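Local coordinates for nitrogenase iron-molybdenum cofactor biosynthesis protein NifB (Methanothermobacter thermautotrophicus, PDB 7JMA) that probably catalyses the radical SAM-dependent carbide insertion that fuses two [4Fe-4S] clusters into the [8Fe-9S-C] precursor of the nitrogenase cofactor, at residues Gly120-Asp125 and Val157-Lys162; Pro89-Ala94 and Met116-Leu121. One frame throughout, in Å; residues are numbered along the deposited sequence.

Interaction 1: residues Gly120-Asp125 and Val157-Lys162; sequences GLLLPD and VVYKDK
Leu121 drives its forked tip into the end of strand 154-159, and this is the tight half of the contact. Leu121 CD2 meets Val157 CG1 tip to tip at 3.6 Å and also touches the carbonyl O of Val158, while Leu121 CG sits obliquely beside CD2 of the Tyr159 ring. Leu122 CD2 touches the edge of that ring, 4.0 Å from Tyr159 CE2. Branched aliphatic chains suit Leu121 and Val157, both buried, which have methyls to fit together and no polar group to satisfy. Toward solvent the contact turns polar and looser. Tyr159, its ring swung away from its own backbone N (chi1 -177°), donates from OH to the syn lone pair of Asp125 OD2 at 2.9 Å, with carboxylate and ring only 22° from coplanar. Lys160 lays CG over one ring face and sends NZ to Asp125 OD1, a long salt bridge of 3.9 Å. A phenylalanine in place of Tyr159 would probably cost Asp125 OD2 its hydroxyl donor and leave the carboxylate freer to turn. The start of helix 123-132 is thus joined to a beta hairpin, while Ile40 of strand 40-42 and Val172 and Leu173 of helix 166-186 also pack against Leu121.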
loop_
_atom_site.group_PDB
_atom_site.type_symbol
_atom_site.label_atom_id
_atom_site.label_comp_id
_atom_site.label_asym_id
_atom_site.label_seq_id
_atom_site.Cartn_x
_atom_site.Cartn_y
_atom_site.Cartn_z
ATOM N N GLY A 120 -4.307 -1.744 -2.949
ATOM C CA GLY A 120 -5.412 -2.575 -2.501
ATOM C C GLY A 120 -6.498 -2.883 -3.517
ATOM O O GLY A 120 -7.407 -3.667 -3.209
ATOM N N LEU A 121 -6.441 -2.313 -4.729
ATOM C CA LEU A 121 -7.531 -2.535 -5.671
ATOM C C LEU A 121 -7.755 -4.020 -5.944
ATOM O O LEU A 121 -8.900 -4.476 -6.031
ATOM C CB LEU A 121 -7.251 -1.803 -6.991
ATOM C CG LEU A 121 -8.367 -1.944 -8.025
ATOM C CD1 LEU A 121 -9.688 -1.295 -7.596
ATOM C CD2 LEU A 121 -7.887 -1.308 -9.354
ATOM N N LEU A 122 -6.676 -4.792 -6.072
ATOM C CA LEU A 122 -6.771 -6.213 -6.403
ATOM C C LEU A 122 -6.747 -7.107 -5.175
ATOM O O LEU A 122 -6.657 -8.336 -5.321
ATOM C CB LEU A 122 -5.628 -6.619 -7.336
ATOM C CG LEU A 122 -5.784 -5.991 -8.715
ATOM C CD1 LEU A 122 -4.508 -6.161 -9.526
ATOM C CD2 LEU A 122 -6.973 -6.639 -9.410
ATOM N N LEU A 123 -6.798 -6.528 -3.978
ATOM C CA LEU A 123 -6.710 -7.350 -2.767
ATOM C C LEU A 123 -7.835 -8.360 -2.629
ATOM O O LEU A 123 -7.547 -9.507 -2.247
ATOM C CB LEU A 123 -6.665 -6.469 -1.516
ATOM C CG LEU A 123 -5.257 -6.042 -1.130
ATOM C CD1 LEU A 123 -5.313 -5.137 0.096
ATOM C CD2 LEU A 123 -4.381 -7.275 -0.873
ATOM N N PRO A 124 -9.103 -8.027 -2.872
ATOM C CA PRO A 124 -10.126 -9.075 -2.757
ATOM C C PRO A 124 -9.840 -10.271 -3.647
ATOM O O PRO A 124 -10.042 -11.417 -3.229
ATOM C CB PRO A 124 -11.413 -8.347 -3.154
ATOM C CG PRO A 124 -11.152 -6.925 -2.769
ATOM C CD PRO A 124 -9.711 -6.716 -3.168
ATOM N N ASP A 125 -9.322 -10.037 -4.851
ATOM C CA ASP A 125 -9.050 -11.135 -5.763
ATOM C C ASP A 125 -7.749 -11.868 -5.454
ATOM O O ASP A 125 -7.602 -13.022 -5.862
ATOM C CB ASP A 125 -9.023 -10.615 -7.200
ATOM C CG ASP A 125 -10.255 -9.797 -7.543
ATOM O OD1 ASP A 125 -11.372 -10.358 -7.488
ATOM O OD2 ASP A 125 -10.109 -8.597 -7.863
ATOM N N VAL A 157 -9.278 4.496 -12.524
ATOM C CA VAL A 157 -8.952 3.186 -11.990
ATOM C C VAL A 157 -9.238 2.166 -13.077
ATOM O O VAL A 157 -10.223 2.293 -13.812
ATOM C CB VAL A 157 -9.775 2.928 -10.710
ATOM C CG1 VAL A 157 -9.979 1.468 -10.464
ATOM C CG2 VAL A 157 -9.116 3.645 -9.522
ATOM N N VAL A 158 -8.347 1.190 -13.230
ATOM C CA VAL A 158 -8.513 0.134 -14.220
ATOM C C VAL A 158 -8.735 -1.154 -13.451
ATOM O O VAL A 158 -7.849 -1.604 -12.720
ATOM C CB VAL A 158 -7.293 0.013 -15.144
ATOM C CG1 VAL A 158 -7.555 -1.054 -16.216
ATOM C CG2 VAL A 158 -7.014 1.373 -15.779
ATOM N N TYR A 159 -9.918 -1.741 -13.610
ATOM C CA TYR A 159 -10.289 -2.919 -12.829
ATOM C C TYR A 159 -11.067 -3.859 -13.731
ATOM O O TYR A 159 -12.064 -3.452 -14.333
ATOM C CB TYR A 159 -11.113 -2.519 -11.599
ATOM C CG TYR A 159 -11.468 -3.697 -10.708
ATOM C CD1 TYR A 159 -12.793 -4.001 -10.424
ATOM C CD2 TYR A 159 -10.482 -4.497 -10.167
ATOM C CE1 TYR A 159 -13.126 -5.085 -9.616
ATOM C CE2 TYR A 159 -10.800 -5.580 -9.347
ATOM C CZ TYR A 159 -12.130 -5.872 -9.089
ATOM O OH TYR A 159 -12.454 -6.952 -8.293
ATOM N N LYS A 160 -10.591 -5.099 -13.843
ATOM C CA LYS A 160 -11.171 -6.084 -14.747
ATOM C C LYS A 160 -11.350 -5.483 -16.142
ATOM O O LYS A 160 -12.401 -5.602 -16.771
ATOM C CB LYS A 160 -12.479 -6.629 -14.177
ATOM C CG LYS A 160 -12.297 -7.074 -12.733
ATOM C CD LYS A 160 -13.083 -8.324 -12.422
ATOM C CE LYS A 160 -12.642 -8.972 -11.107
ATOM N NZ LYS A 160 -13.748 -9.837 -10.600
ATOM N N ASP A 161 -10.309 -4.794 -16.602
ATOM C CA ASP A 161 -10.243 -4.236 -17.955
ATOM C C ASP A 161 -11.397 -3.277 -18.253
ATOM O O ASP A 161 -11.810 -3.117 -19.406
ATOM C CB ASP A 161 -10.181 -5.351 -19.001
ATOM C CG ASP A 161 -8.916 -6.176 -18.885
ATOM O OD1 ASP A 161 -7.836 -5.581 -18.674
ATOM O OD2 ASP A 161 -9.002 -7.417 -18.996
ATOM N N LYS A 162 -11.929 -2.631 -17.224
ATOM C CA LYS A 162 -12.803 -1.484 -17.389
ATOM C C LYS A 162 -12.117 -0.274 -16.767
ATOM O O LYS A 162 -11.475 -0.389 -15.723
ATOM C CB LYS A 162 -14.169 -1.709 -16.730
ATOM C CG LYS A 162 -15.028 -0.449 -16.660
ATOM C CD LYS A 162 -16.403 -0.647 -17.273
ATOM C CE LYS A 162 -17.294 0.566 -17.018
ATOM N NZ LYS A 162 -16.926 1.731 -17.879
#

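Interaction 2: residues Pro89-Ala94 and Met116-Leu121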
loop_
_atom_site.group_PDB
_atom_site.type_symbol
_atom_site.label_atom_id
_atom_site.label_comp_id
_atom_site.label_asym_id
_atom_site.label_seq_id
_atom_site.Cartn_x
_atom_site.Cartn_y
_atom_site.Cartn_z
ATOM N N PRO A 89 7.908 -0.615 -9.299
ATOM C CA PRO A 89 7.582 0.813 -9.374
ATOM C C PRO A 89 6.099 1.146 -9.531
ATOM O O PRO A 89 5.706 2.286 -9.265
ATOM C CB PRO A 89 8.332 1.274 -10.626
ATOM C CG PRO A 89 9.271 0.167 -10.977
ATOM C CD PRO A 89 8.677 -1.079 -10.466
ATOM N N GLY A 90 5.310 0.171 -9.959
ATOM C CA GLY A 90 3.866 0.292 -10.081
ATOM C C GLY A 90 3.188 -0.300 -8.861
ATOM O O GLY A 90 3.627 -0.089 -7.727
ATOM N N ASP A 91 2.108 -1.039 -9.088
ATOM C CA ASP A 91 1.444 -1.740 -7.989
ATOM C C ASP A 91 1.841 -3.206 -7.987
ATOM O O ASP A 91 1.644 -3.904 -8.977
ATOM C CB ASP A 91 -0.078 -1.668 -8.075
ATOM C CG ASP A 91 -0.725 -2.161 -6.779
ATOM O OD1 ASP A 91 -0.744 -1.381 -5.813
ATOM O OD2 ASP A 91 -1.169 -3.322 -6.723
ATOM N N ALA A 92 2.253 -3.701 -6.820
ATOM C CA ALA A 92 2.718 -5.082 -6.747
ATOM C C ALA A 92 1.670 -6.073 -7.252
ATOM O O ALA A 92 2.014 -7.048 -7.928
ATOM C CB ALA A 92 3.105 -5.415 -5.307
ATOM N N LEU A 93 0.383 -5.859 -6.921
ATOM C CA LEU A 93 -0.629 -6.863 -7.264
ATOM C C LEU A 93 -0.972 -6.902 -8.745
ATOM O O LEU A 93 -1.577 -7.879 -9.212
ATOM C CB LEU A 93 -1.915 -6.620 -6.473
ATOM C CG LEU A 93 -1.847 -6.778 -4.955
ATOM C CD1 LEU A 93 -3.215 -6.508 -4.337
ATOM C CD2 LEU A 93 -1.325 -8.179 -4.588
ATOM N N ALA A 94 -0.618 -5.871 -9.493
ATOM C CA ALA A 94 -0.985 -5.752 -10.898
ATOM C C ALA A 94 0.021 -6.412 -11.831
ATOM O O ALA A 94 -0.029 -6.187 -13.053
ATOM C CB ALA A 94 -1.141 -4.269 -11.243
ATOM N N MET A 116 4.764 -6.523 1.119
ATOM C CA MET A 116 4.498 -5.827 -0.123
ATOM C C MET A 116 3.608 -4.630 0.170
ATOM O O MET A 116 2.931 -4.565 1.196
ATOM C CB MET A 116 3.863 -6.762 -1.153
ATOM C CG MET A 116 2.472 -7.211 -0.851
ATOM S SD MET A 116 1.686 -7.736 -2.406
ATOM C CE MET A 116 2.613 -9.219 -2.756
ATOM N N SER A 117 3.632 -3.676 -0.750
ATOM C CA SER A 117 2.771 -2.513 -0.663
ATOM C C SER A 117 1.854 -2.526 -1.869
ATOM O O SER A 117 2.238 -2.997 -2.944
ATOM C CB SER A 117 3.572 -1.197 -0.608
ATOM O OG SER A 117 4.527 -1.226 0.441
ATOM N N THR A 118 0.634 -2.023 -1.675
ATOM C CA THR A 118 -0.336 -2.010 -2.762
ATOM C C THR A 118 -1.350 -0.899 -2.507
ATOM O O THR A 118 -1.552 -0.477 -1.366
ATOM C CB THR A 118 -1.027 -3.373 -2.873
ATOM O OG1 THR A 118 -2.027 -3.319 -3.886
ATOM C CG2 THR A 118 -1.725 -3.724 -1.538
ATOM N N ASN A 119 -1.987 -0.423 -3.588
ATOM C CA ASN A 119 -3.165 0.407 -3.379
ATOM C C ASN A 119 -4.384 -0.412 -2.924
ATOM O O ASN A 119 -5.409 0.176 -2.558
ATOM C CB ASN A 119 -3.459 1.212 -4.651
ATOM C CG ASN A 119 -3.645 0.337 -5.870
ATOM O OD1 ASN A 119 -4.404 -0.631 -5.829
ATOM N ND2 ASN A 119 -3.011 0.721 -7.002
ATOM N N GLY A 120 -4.307 -1.744 -2.949
ATOM C CA GLY A 120 -5.412 -2.575 -2.501
ATOM C C GLY A 120 -6.498 -2.883 -3.517
ATOM O O GLY A 120 -7.407 -3.667 -3.209
ATOM N N LEU A 121 -6.441 -2.313 -4.729
ATOM C CA LEU A 121 -7.531 -2.535 -5.671
ATOM C C LEU A 121 -7.755 -4.020 -5.944
ATOM O O LEU A 121 -8.900 -4.476 -6.031
ATOM C CB LEU A 121 -7.251 -1.803 -6.991
ATOM C CG LEU A 121 -8.367 -1.944 -8.025
ATOM C CD1 LEU A 121 -9.688 -1.295 -7.596
ATOM C CD2 LEU A 121 -7.887 -1.308 -9.354
HETATM O O HOH W 1 3.293 -1.752 -5.095
HETATM O O HOH W 2 -4.012 -3.332 -6.670
#
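Asp91 and Thr118 each extend their polar arm opposite the backbone N (chi1 -169° for CG of Asp91, 177° for OG1 of Thr118), and these torsions bring carboxylate and hydroxyl together. Thr118 OG1 lies 3.0 Å from both Asp91 OD1 and Asp91 OD2, so its single proton can serve either oxygen. The backbone N of Asn119 gives Asp91 OD1 a firmer bond, 2.7 Å long with an N-H...O angle of 160°, arriving on the syn side. Asp91 OD2 accepts from Leu93 N, which comes from above the carboxylate plane and closes an Asx turn. The Asn119 amide stacks on the carboxylate, nearly parallel to it, and Asn119 OD1 takes Leu121 N at 2.9 Å in a second Asx turn. Thr118 OG1 in turn accepts from Gly120 N, making an ST turn; glycine suits that position because its positive phi would press a side chain against the preceding carbonyl. One water donates to Asp91 OD2 and Asn119 OD1, and another accepts from Ala92 N. Beside this polar knot, Leu93 CD2 packs on Met116 SD at 3.7 Å, and the small methyl of Ala92 fits against Ser117 O. The side chain of Asn119 lies close to that of Cys38, which binds a [4Fe-4S] cluster in another structure of this protein and has none bound here. With two backbone N-H groups, a hydroxyl and a water gathered round it, the buried carboxylate is held in a fixed rotation, and these donors would probably stabilise its negative charge.

From the N terminus, the chain leaves strand 83-86 and enters 89-94, then runs through helix 96-108 and strand 113-118; interaction 2 closes this first loop at 116-121. Interaction 1 begins where that one ends, since Gly120 and Leu121 belong to both, and closes the next loop when strand 154-159 comes back to 120-125. The loops therefore follow in series, overlapping at the shared residues without either enclosing the other. Leu122 and Leu123 also pack directly on Leu93, binding the two contacts side by side. Together they connect the end of a central strand of the parallel sheet to the preceding loop, to helix 123-132 and to the small antiparallel sheet.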